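Local coordinates for protein shikimate dehydrogenase (NADP(+)) (Listeria monocytogenes, PDB 3TNL) that probably catalyses the reversible NADPH-linked reduction of 3-dehydroshikimate to shikimate, the fourth of seven steps on the pathway to chorismate and the aromatic amino acids, at residues 35-40 with 66-71; 150-155 with 227-232; 41-46 with 72-77; 155-160 with 179-184. One frame throughout, in Å; residues are numbered along the deposited sequence. Where two conformers were deposited one is given.

Interaction 1. Residues 35-40 with 66-71; sequences GHTELI and DYVYLA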
# COMPACT_ATOMS: atom_id res chain seq x y z
N GLY B 35 10.52 3.30 4.72
CA GLY B 35 9.42 3.81 5.53
C GLY B 35 8.89 5.16 5.06
O GLY B 35 7.82 5.56 5.48
N HIS B 36 9.62 5.85 4.19
CA HIS B 36 9.17 7.15 3.67
C HIS B 36 8.23 7.03 2.48
O HIS B 36 7.55 7.99 2.11
CB HIS B 36 10.40 7.98 3.26
CG HIS B 36 11.34 8.22 4.40
ND1 HIS B 36 11.01 9.04 5.46
CD2 HIS B 36 12.55 7.67 4.69
CE1 HIS B 36 12.00 9.01 6.34
NE2 HIS B 36 12.95 8.21 5.89
N THR B 37 8.23 5.84 1.85
CA THR B 37 7.48 5.62 0.61
C THR B 37 6.01 5.64 0.81
O THR B 37 5.51 4.95 1.69
CB THR B 37 7.94 4.31 -0.07
OG1 THR B 37 9.37 4.33 -0.16
CG2 THR B 37 7.38 4.18 -1.49
N GLU B 38 5.33 6.41 -0.02
CA GLU B 38 3.87 6.53 0.05
C GLU B 38 3.18 5.68 -1.02
O GLU B 38 3.79 5.34 -2.06
CB GLU B 38 3.49 7.98 -0.06
CG GLU B 38 3.88 8.74 1.22
CD GLU B 38 3.35 10.14 1.24
OE1 GLU B 38 3.79 10.94 0.39
OE2 GLU B 38 2.49 10.42 2.12
N LEU B 39 1.93 5.32 -0.77
CA LEU B 39 1.17 4.45 -1.64
C LEU B 39 0.05 5.16 -2.43
O LEU B 39 -0.73 5.97 -1.88
CB LEU B 39 0.50 3.36 -0.79
CG LEU B 39 -0.43 2.34 -1.46
CD1 LEU B 39 0.36 1.49 -2.51
CD2 LEU B 39 -1.10 1.47 -0.39
N ILE B 40 -0.03 4.79 -3.70
CA ILE B 40 -1.15 5.13 -4.58
C ILE B 40 -1.78 3.77 -4.93
O ILE B 40 -1.08 2.83 -5.32
CB ILE B 40 -0.73 5.83 -5.86
CG1 ILE B 40 0.02 7.12 -5.57
CG2 ILE B 40 -1.99 6.11 -6.71
CD1 ILE B 40 -0.78 8.17 -4.80
N ASP B 66 8.96 9.43 -4.36
CA ASP B 66 8.90 8.34 -3.39
C ASP B 66 7.49 7.82 -3.17
O ASP B 66 6.89 7.98 -2.10
CB ASP B 66 9.55 8.77 -2.10
CG ASP B 66 10.01 7.59 -1.25
OD1 ASP B 66 10.48 7.88 -0.13
OD2 ASP B 66 9.90 6.41 -1.72
N TYR B 67 6.96 7.22 -4.24
CA TYR B 67 5.66 6.59 -4.25
C TYR B 67 5.76 5.24 -4.93
O TYR B 67 6.68 4.98 -5.71
CB TYR B 67 4.63 7.42 -5.04
CG TYR B 67 4.03 8.63 -4.36
CD1 TYR B 67 2.98 8.50 -3.44
CD2 TYR B 67 4.44 9.91 -4.70
CE1 TYR B 67 2.40 9.60 -2.86
CE2 TYR B 67 3.84 11.03 -4.11
CZ TYR B 67 2.83 10.86 -3.19
OH TYR B 67 2.24 11.97 -2.60
N VAL B 68 4.79 4.39 -4.61
CA VAL B 68 4.63 3.11 -5.25
C VAL B 68 3.14 2.98 -5.53
O VAL B 68 2.33 3.59 -4.82
CB VAL B 68 5.13 1.94 -4.38
CG1 VAL B 68 6.65 1.94 -4.29
CG2 VAL B 68 4.51 2.00 -3.00
N TYR B 69 2.80 2.22 -6.56
CA TYR B 69 1.42 2.01 -6.99
C TYR B 69 1.13 0.52 -6.93
O TYR B 69 1.86 -0.30 -7.49
CB TYR B 69 1.28 2.55 -8.41
CG TYR B 69 -0.07 2.57 -9.06
CD1 TYR B 69 -0.69 1.40 -9.48
CD2 TYR B 69 -0.70 3.77 -9.33
CE1 TYR B 69 -1.89 1.42 -10.15
CE2 TYR B 69 -1.95 3.80 -9.97
CZ TYR B 69 -2.52 2.63 -10.40
OH TYR B 69 -3.74 2.66 -11.07
N LEU B 70 0.07 0.18 -6.23
CA LEU B 70 -0.36 -1.22 -6.06
C LEU B 70 -1.84 -1.39 -6.35
O LEU B 70 -2.64 -0.48 -6.14
CB LEU B 70 -0.13 -1.71 -4.63
CG LEU B 70 1.30 -1.74 -4.12
CD1 LEU B 70 1.29 -2.10 -2.62
CD2 LEU B 70 2.14 -2.75 -4.93
N ALA B 71 -2.20 -2.58 -6.83
CA ALA B 71 -3.57 -2.96 -7.10
C ALA B 71 -4.08 -3.84 -5.98
O ALA B 71 -3.35 -4.60 -5.35
CB ALA B 71 -3.67 -3.72 -8.44
O HOH W 1 6.20 10.56 -1.01
O HOH W 2 1.12 12.24 0.38
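The phenol ring of Tyr67 runs alongside the side chain of Glu38, both pointing the same way, with ring and carboxylate planes only 19° apart. Glu38 CB approaches Tyr67 CE1 obliquely at 3.4 Å, and Ile40 CG1 also comes in obliquely beside CD1. At the ring edge, near its plane, lies the backbone N of Leu39, while one face carries a water, displaced toward the rim. That water donates to Glu38 OE1 and to Asp66 O, tying the carboxylate to the neighbouring backbone. The Tyr69 ring takes Ile40 CG2 obliquely, 3.7 Å from CD2; its hydroxyl is bonded to Asn95, and His56 stacks on the ring.

The carboxylate of Asp66 stands anti to its own nitrogen (chi1 -158°), which carries OD2 to Thr37 OG1. This hydroxyl donates to OD2 at 2.7 Å, on the syn side but 29° out of the carboxylate plane, and is itself bonded to Thr34 N. On the face of Leu39 and Val68, Leu39 CD1 packs against Leu70 CD1 at 3.7 Å, and Leu70 of the second subunit adds to both Leu39 and Val68.

Four backbone bonds hold the parallel ladder, the one from Glu38 N to Asp66 O (3.0 Å) being nearly straight. It pairs the two strands of a beta-alpha-beta unit, closed through helix 52-63, in the substrate-binding domain of shikimate dehydrogenases.

Interaction 2. Residues 150-155 with 227-232; sequences HDIIGK and SVIFTN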
# COMPACT_ATOMS: atom_id res chain seq x y z
N HIS B 150 -5.10 15.99 -34.27
CA HIS B 150 -6.49 15.96 -34.68
C HIS B 150 -7.31 16.95 -33.90
O HIS B 150 -7.43 16.85 -32.67
CB HIS B 150 -7.08 14.56 -34.52
CG HIS B 150 -6.30 13.52 -35.25
ND1 HIS B 150 -5.96 13.64 -36.58
CD2 HIS B 150 -5.81 12.33 -34.84
CE1 HIS B 150 -5.27 12.58 -36.94
NE2 HIS B 150 -5.16 11.77 -35.91
N ASP B 151 -7.89 17.90 -34.61
CA ASP B 151 -8.71 18.93 -33.98
C ASP B 151 -10.19 18.64 -34.23
O ASP B 151 -10.68 18.79 -35.35
CB ASP B 151 -8.36 20.32 -34.54
CG ASP B 151 -9.24 21.43 -33.96
OD1 ASP B 151 -9.78 21.27 -32.84
OD2 ASP B 151 -9.37 22.47 -34.64
N ILE B 152 -10.88 18.18 -33.19
CA ILE B 152 -12.29 17.88 -33.33
C ILE B 152 -13.20 18.89 -32.63
O ILE B 152 -14.42 18.74 -32.62
CB ILE B 152 -12.62 16.41 -32.88
CG1 ILE B 152 -12.58 16.25 -31.35
CG2 ILE B 152 -11.64 15.42 -33.62
CD1 ILE B 152 -13.20 14.90 -30.85
N ILE B 153 -12.62 19.92 -32.01
CA ILE B 153 -13.41 20.91 -31.30
C ILE B 153 -14.23 21.71 -32.32
O ILE B 153 -13.72 22.09 -33.37
CB ILE B 153 -12.50 21.83 -30.44
CG1 ILE B 153 -11.61 20.99 -29.51
CG2 ILE B 153 -13.32 22.85 -29.66
CD1 ILE B 153 -12.32 20.01 -28.63
N GLY B 154 -15.49 21.93 -32.01
CA GLY B 154 -16.40 22.67 -32.87
C GLY B 154 -16.93 21.87 -34.05
O GLY B 154 -17.54 22.42 -34.95
N LYS B 155 -16.73 20.55 -34.00
CA LYS B 155 -17.11 19.68 -35.10
C LYS B 155 -18.00 18.55 -34.60
O LYS B 155 -18.46 18.57 -33.48
CB LYS B 155 -15.85 19.16 -35.78
CG LYS B 155 -14.95 20.29 -36.27
CD LYS B 155 -13.66 19.82 -36.85
CE LYS B 155 -12.75 20.99 -37.18
NZ LYS B 155 -11.41 20.50 -37.65
N SER B 227 -19.16 13.91 -40.07
CA SER B 227 -18.27 13.92 -38.93
C SER B 227 -16.82 14.08 -39.25
O SER B 227 -16.34 13.59 -40.27
CB SER B 227 -18.40 12.61 -38.17
OG SER B 227 -19.71 12.43 -37.72
N VAL B 228 -16.13 14.77 -38.35
CA VAL B 228 -14.67 14.89 -38.45
C VAL B 228 -14.00 13.55 -37.99
O VAL B 228 -12.91 13.19 -38.48
CB VAL B 228 -14.15 16.09 -37.60
CG1 VAL B 228 -14.33 15.89 -36.11
CG2 VAL B 228 -12.71 16.34 -37.95
N ILE B 229 -14.71 12.82 -37.13
CA ILE B 229 -14.17 11.60 -36.55
C ILE B 229 -15.29 10.61 -36.31
O ILE B 229 -16.43 10.97 -35.95
CB ILE B 229 -13.47 11.96 -35.21
CG1 ILE B 229 -12.68 10.75 -34.67
CG2 ILE B 229 -14.42 12.56 -34.19
CD1 ILE B 229 -11.75 11.13 -33.51
N PHE B 230 -14.95 9.32 -36.53
CA PHE B 230 -15.79 8.17 -36.27
C PHE B 230 -14.99 7.32 -35.29
O PHE B 230 -13.88 6.93 -35.57
CB PHE B 230 -16.09 7.38 -37.55
CG PHE B 230 -16.84 6.10 -37.33
CD1 PHE B 230 -18.06 6.12 -36.71
CD2 PHE B 230 -16.35 4.88 -37.78
CE1 PHE B 230 -18.78 4.97 -36.52
CE2 PHE B 230 -17.09 3.71 -37.57
CZ PHE B 230 -18.29 3.77 -36.92
N THR B 231 -15.58 7.04 -34.15
CA THR B 231 -14.91 6.33 -33.07
C THR B 231 -15.61 5.09 -32.61
O THR B 231 -16.82 5.08 -32.42
CB THR B 231 -14.87 7.29 -31.81
OG1 THR B 231 -14.15 8.49 -32.17
CG2 THR B 231 -14.22 6.63 -30.58
N ASN B 232 -14.87 4.01 -32.44
CA ASN B 232 -15.38 2.82 -31.82
C ASN B 232 -15.03 2.86 -30.33
O ASN B 232 -13.87 2.93 -29.95
CB ASN B 232 -14.76 1.53 -32.36
CG ASN B 232 -15.24 0.33 -31.57
OD1 ASN B 232 -16.46 0.05 -31.52
ND2 ASN B 232 -14.33 -0.35 -30.85
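Residues 152-155 form a type II beta turn, closed by the bond from Lys155 N to Ile152 O (3.2 Å) and with Gly154 at positive phi (78°); the turn sets Ile152 and Lys155 beside Val228 and Ile229. The turn lies in the loop that leads from helix 137-147 into strand 156-160, the first strand of the Rossmann-type nucleotide-binding domain, and the contact joins this loop to a neighbouring strand of the same parallel sheet.

Val228 is received by both ends of the turn. Its CG1 sits between the backbone N and the carbonyl carbon (chi1 67°) and reaches Ile152 CB at 3.7 Å on one hand and Lys155 CB at 3.6 Å on the other. Both side chains cross the valine at about a right angle. The aliphatic part of Lys155 continues along the contact, its CD lying 3.8 Å from Val228 CG2. One residue further, Ile229 CG2 meets Ile152 CG2 at 4.0 Å, methyl against methyl. Met142 and Leu145 of helix 137-147 also pack on Ile152, and Leu145 touches Ile229 as well, so the helix joins the loop and the strand in one apolar layer.

Two bonds within the loop help to fix its shape. Ile153 N donates to Asp151 OD1 in an Asx turn, meeting the oxygen from above the carboxylate plane. The extended Lys155 chain carries its ammonium back over the loop, where Lys155 NZ donates to Asp151 O at 3.0 Å, tilted 25° from the carbonyl plane.

Interaction 3. Residues 41-46 with 72-77; sequences GLIATP and FEVGDK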
# COMPACT_ATOMS: atom_id res chain seq x y z
N GLY B 41 -3.09 3.64 -4.73
CA GLY B 41 -3.78 2.39 -5.01
C GLY B 41 -4.50 2.32 -6.34
O GLY B 41 -4.59 3.29 -7.10
N LEU B 42 -5.08 1.15 -6.57
CA LEU B 42 -5.93 0.85 -7.72
C LEU B 42 -6.92 -0.19 -7.19
O LEU B 42 -6.50 -1.28 -6.78
CB LEU B 42 -5.12 0.34 -8.91
CG LEU B 42 -5.94 -0.33 -10.04
CD1 LEU B 42 -6.99 0.61 -10.61
CD2 LEU B 42 -5.04 -0.80 -11.15
N ILE B 43 -8.20 0.13 -7.19
CA ILE B 43 -9.19 -0.74 -6.62
C ILE B 43 -10.25 -1.15 -7.66
O ILE B 43 -10.98 -0.32 -8.22
CB ILE B 43 -9.80 -0.14 -5.30
CG1 ILE B 43 -10.39 1.23 -5.53
CG2 ILE B 43 -8.69 0.00 -4.23
CD1 ILE B 43 -11.11 1.78 -4.29
N ALA B 44 -10.34 -2.46 -7.88
CA ALA B 44 -11.17 -3.01 -8.94
C ALA B 44 -11.07 -4.51 -8.87
O ALA B 44 -10.21 -5.04 -8.15
CB ALA B 44 -10.63 -2.55 -10.30
N THR B 45 -11.94 -5.19 -9.58
CA THR B 45 -11.84 -6.66 -9.66
C THR B 45 -12.59 -7.12 -10.90
O THR B 45 -13.73 -6.73 -11.11
CB THR B 45 -12.33 -7.37 -8.43
OG1 THR B 45 -12.05 -8.77 -8.57
CG2 THR B 45 -13.83 -7.15 -8.21
N PRO B 46 -11.92 -7.94 -11.75
CA PRO B 46 -10.54 -8.41 -11.66
C PRO B 46 -9.60 -7.27 -11.98
O PRO B 46 -10.03 -6.27 -12.56
CB PRO B 46 -10.48 -9.52 -12.73
CG PRO B 46 -11.44 -9.08 -13.75
CD PRO B 46 -12.57 -8.42 -12.99
N PHE B 72 -5.39 -3.70 -5.72
CA PHE B 72 -6.15 -4.50 -4.72
C PHE B 72 -7.46 -4.98 -5.35
O PHE B 72 -8.14 -4.21 -6.02
CB PHE B 72 -6.42 -3.69 -3.43
CG PHE B 72 -5.16 -3.12 -2.84
CD1 PHE B 72 -4.36 -3.89 -2.03
CD2 PHE B 72 -4.77 -1.84 -3.13
CE1 PHE B 72 -3.16 -3.40 -1.53
CE2 PHE B 72 -3.56 -1.34 -2.66
CZ PHE B 72 -2.76 -2.12 -1.83
N GLU B 73 -7.81 -6.25 -5.12
CA GLU B 73 -9.06 -6.85 -5.64
C GLU B 73 -10.19 -6.42 -4.77
O GLU B 73 -10.39 -6.96 -3.70
CB GLU B 73 -8.95 -8.38 -5.66
CG GLU B 73 -7.91 -8.81 -6.65
CD GLU B 73 -7.65 -10.29 -6.72
OE1 GLU B 73 -7.55 -10.93 -5.65
OE2 GLU B 73 -7.50 -10.79 -7.85
N VAL B 74 -10.91 -5.44 -5.26
CA VAL B 74 -11.98 -4.81 -4.53
C VAL B 74 -13.21 -4.69 -5.37
O VAL B 74 -13.20 -4.15 -6.45
CB VAL B 74 -11.52 -3.38 -4.10
CG1 VAL B 74 -12.64 -2.61 -3.40
CG2 VAL B 74 -10.28 -3.48 -3.20
N GLY B 75 -14.30 -5.22 -4.84
CA GLY B 75 -15.60 -5.16 -5.48
C GLY B 75 -16.63 -4.51 -4.56
O GLY B 75 -16.28 -3.84 -3.59
N ASP B 76 -17.91 -4.76 -4.85
CA ASP B 76 -19.01 -4.15 -4.10
C ASP B 76 -18.92 -4.36 -2.60
O ASP B 76 -19.13 -3.42 -1.82
CB ASP B 76 -20.37 -4.73 -4.55
CG ASP B 76 -20.74 -4.39 -5.98
OD1 ASP B 76 -20.17 -3.46 -6.58
OD2 ASP B 76 -21.68 -5.05 -6.50
N LYS B 77 -18.64 -5.58 -2.19
CA LYS B 77 -18.61 -5.92 -0.76
C LYS B 77 -17.50 -5.26 0.03
O LYS B 77 -17.65 -5.04 1.23
CB LYS B 77 -18.52 -7.45 -0.56
CG LYS B 77 -18.48 -7.89 0.91
CD LYS B 77 -18.54 -9.41 1.07
CE LYS B 77 -18.69 -9.80 2.55
NZ LYS B 77 -18.97 -11.26 2.75
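Ile43 holds CG1 between its backbone N and carbonyl carbon (chi1 56°), which leaves CG2 anti to the carbonyl carbon and beside Val74, whose CG2 takes the corresponding place anti to its own carbonyl carbon. The two branched side chains meet through their CB atoms, 3.9 Å apart, and through these CG2 methyls, which are 4.0 Å from each other. Ile43 lies on strand 38-44 and Val74 just beyond the end of strand 67-73, the two parallel strands of a beta-alpha-beta unit with helix 52-63 in the substrate-binding domain. Val82 of helix 79-88 touches both side chains, burying them between this helix and the sheet.

Before this point the strands are in regular register. Phe72 N donates to Leu42 O at 2.9 Å, almost in line with the carbonyl bond. The ring of Phe72 turns its edge to Gly41 CA, and Met89 of the second subunit also packs on it. Beyond it the pairing changes: Ala44 N to Phe72 O is a weak bond of 3.4 Å, and Val74 N then donates to Ala44 O at 3.0 Å, but from 63° out of the carbonyl plane.

Strand 67-73 ends here, while segment 41-46 goes on to a cis peptide before Pro46. Ala44 lies against Ser97, which probably binds shikimate, and the Leu42 side chain touches Ser50, which binds it, so this strand end borders the substrate site. At the far end the Thr45 methyl bends over the other backbone, CG2 lying 3.5 Å from Val74 O and 3.8 Å from Gly75 CA.

Interaction 4. Residues 155-160 with 179-184; sequences KKMTIC and KEISIF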
# COMPACT_ATOMS: atom_id res chain seq x y z
N LYS B 155 -16.73 20.55 -34.00
CA LYS B 155 -17.11 19.68 -35.10
C LYS B 155 -18.00 18.55 -34.60
O LYS B 155 -18.46 18.57 -33.48
CB LYS B 155 -15.85 19.16 -35.78
CG LYS B 155 -14.95 20.29 -36.27
CD LYS B 155 -13.66 19.82 -36.85
CE LYS B 155 -12.75 20.99 -37.18
NZ LYS B 155 -11.41 20.50 -37.65
N LYS B 156 -18.26 17.58 -35.48
CA LYS B 156 -19.16 16.47 -35.20
C LYS B 156 -18.43 15.16 -35.06
O LYS B 156 -17.54 14.83 -35.88
CB LYS B 156 -20.17 16.35 -36.32
CG LYS B 156 -21.11 15.23 -36.22
CD LYS B 156 -22.20 15.47 -37.27
CE LYS B 156 -23.25 14.45 -37.21
NZ LYS B 156 -24.49 14.87 -37.98
N MET B 157 -18.76 14.42 -34.02
CA MET B 157 -18.24 13.08 -33.80
C MET B 157 -19.38 12.11 -33.89
O MET B 157 -20.47 12.39 -33.40
CB MET B 157 -17.58 12.95 -32.41
CG MET B 157 -17.17 11.51 -32.04
SD MET B 157 -16.15 11.38 -30.54
CE MET B 157 -17.31 12.01 -29.32
N THR B 158 -19.11 10.96 -34.51
CA THR B 158 -20.01 9.82 -34.54
C THR B 158 -19.27 8.75 -33.71
O THR B 158 -18.11 8.49 -33.94
CB THR B 158 -20.33 9.31 -35.92
OG1 THR B 158 -21.10 10.33 -36.59
CG2 THR B 158 -21.15 8.05 -35.89
N ILE B 159 -19.94 8.15 -32.75
CA ILE B 159 -19.31 7.19 -31.87
C ILE B 159 -20.21 5.98 -31.62
O ILE B 159 -21.43 6.12 -31.47
CB ILE B 159 -18.89 7.89 -30.56
CG1 ILE B 159 -18.10 6.94 -29.64
CG2 ILE B 159 -20.10 8.48 -29.82
CD1 ILE B 159 -17.50 7.64 -28.42
N CYS B 160 -19.59 4.80 -31.58
CA CYS B 160 -20.26 3.56 -31.28
C CYS B 160 -19.96 3.19 -29.83
O CYS B 160 -18.82 3.10 -29.43
CB CYS B 160 -19.75 2.39 -32.13
SG CYS B 160 -20.00 2.64 -33.89
N LYS B 179 -19.14 20.08 -31.21
CA LYS B 179 -20.43 20.70 -31.55
C LYS B 179 -21.61 19.75 -31.60
O LYS B 179 -22.73 20.12 -31.22
CB LYS B 179 -20.31 21.45 -32.89
CG LYS B 179 -21.55 22.24 -33.35
CD LYS B 179 -21.40 22.73 -34.81
CE LYS B 179 -22.56 23.63 -35.19
NZ LYS B 179 -23.86 22.97 -34.92
N GLU B 180 -21.37 18.54 -32.10
CA GLU B 180 -22.42 17.55 -32.25
C GLU B 180 -21.86 16.17 -32.02
O GLU B 180 -20.73 15.91 -32.41
CB GLU B 180 -22.91 17.57 -33.71
CG GLU B 180 -23.34 18.91 -34.26
CD GLU B 180 -23.70 18.81 -35.75
OE1 GLU B 180 -22.76 18.87 -36.60
OE2 GLU B 180 -24.93 18.74 -36.04
N ILE B 181 -22.65 15.33 -31.39
CA ILE B 181 -22.27 13.94 -31.15
C ILE B 181 -23.43 13.04 -31.52
O ILE B 181 -24.55 13.20 -31.03
CB ILE B 181 -21.89 13.69 -29.66
CG1 ILE B 181 -20.67 14.55 -29.29
CG2 ILE B 181 -21.59 12.22 -29.43
CD1 ILE B 181 -20.22 14.44 -27.86
N SER B 182 -23.16 12.09 -32.41
CA SER B 182 -24.11 11.08 -32.79
C SER B 182 -23.64 9.73 -32.26
O SER B 182 -22.59 9.24 -32.67
CB SER B 182 -24.33 11.02 -34.28
OG SER B 182 -24.93 12.25 -34.71
N ILE B 183 -24.44 9.16 -31.36
CA ILE B 183 -24.13 7.88 -30.71
C ILE B 183 -24.93 6.77 -31.36
O ILE B 183 -26.14 6.91 -31.61
CB ILE B 183 -24.52 7.92 -29.21
CG1 ILE B 183 -23.89 9.14 -28.51
CG2 ILE B 183 -24.20 6.57 -28.51
CD1 ILE B 183 -24.42 9.42 -27.10
N PHE B 184 -24.25 5.65 -31.60
CA PHE B 184 -24.87 4.43 -32.11
C PHE B 184 -24.60 3.30 -31.13
O PHE B 184 -23.47 3.10 -30.70
CB PHE B 184 -24.36 4.05 -33.49
CG PHE B 184 -24.85 4.95 -34.57
CD1 PHE B 184 -25.83 4.52 -35.43
CD2 PHE B 184 -24.33 6.23 -34.73
CE1 PHE B 184 -26.30 5.36 -36.43
CE2 PHE B 184 -24.79 7.07 -35.72
CZ PHE B 184 -25.80 6.64 -36.56
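Lys156 leaves the sheet with its chain fully extended, and the side chain of Glu180 crosses it obliquely. CB lies 3.6 Å from Glu180 OE1; CG touches Glu180 CB at 3.9 Å; CD returns to the carboxylate, 3.5 Å from OE1; CE reaches Ser182 OG at 3.7 Å. The ammonium passes the carboxylate, with NZ 4.4 Å from Glu180 OE2, beyond salt-bridge range, and is instead salt-bridged to Glu223 and Glu226 of helix 217-226. Glu223 also accepts a hydrogen bond from the hydroxyl of Ser182, so one acid serves both strands.

These strands are the first beta-alpha-beta pair of the Rossmann fold, joined through helix 164-175, and the glycine-rich NADP-binding turn starts directly after Cys160. Backbone hydrogen bonds of a parallel ladder link them throughout; at the start Lys155 O accepts from two amides, Lys179 N in the carbonyl plane and Glu180 N above it.

On the face turned to helix 164-175, Ile159 CG2 packs on Ile181 CG2 at 4.0 Å, and Met157, bent at chi3 (63°), lays CE beside Ile181 CD1. On the opposite face, that of Lys156 and Ser182, Thr158 CG2 approaches the Phe184 ring obliquely, 3.8 Å from CE2.

In the fold
Interactions 1 and 3 are successive parts of one strand pair, 38-44 with 67-73, their centres about 17 Å apart; they touch where Tyr69 OH packs on Leu42 CB at 3.5 Å. Interactions 2 and 4 share Lys155 and both reach the nucleotide-binding sheet, centres about 8 Å apart, joined by Ser227 OG and Thr158 OG1 at 2.8 Å, a probable hydrogen bond; interaction 4 nests in the loop interaction 2 closes. The two groups fall on opposite sides of the chain's centre, with interactions 3 and 4 about 33 Å apart between centres. NAD lies about 7 Å from the Cys160 side chain and about 11 Å from that of Ala44, which neighbours the shikimate site.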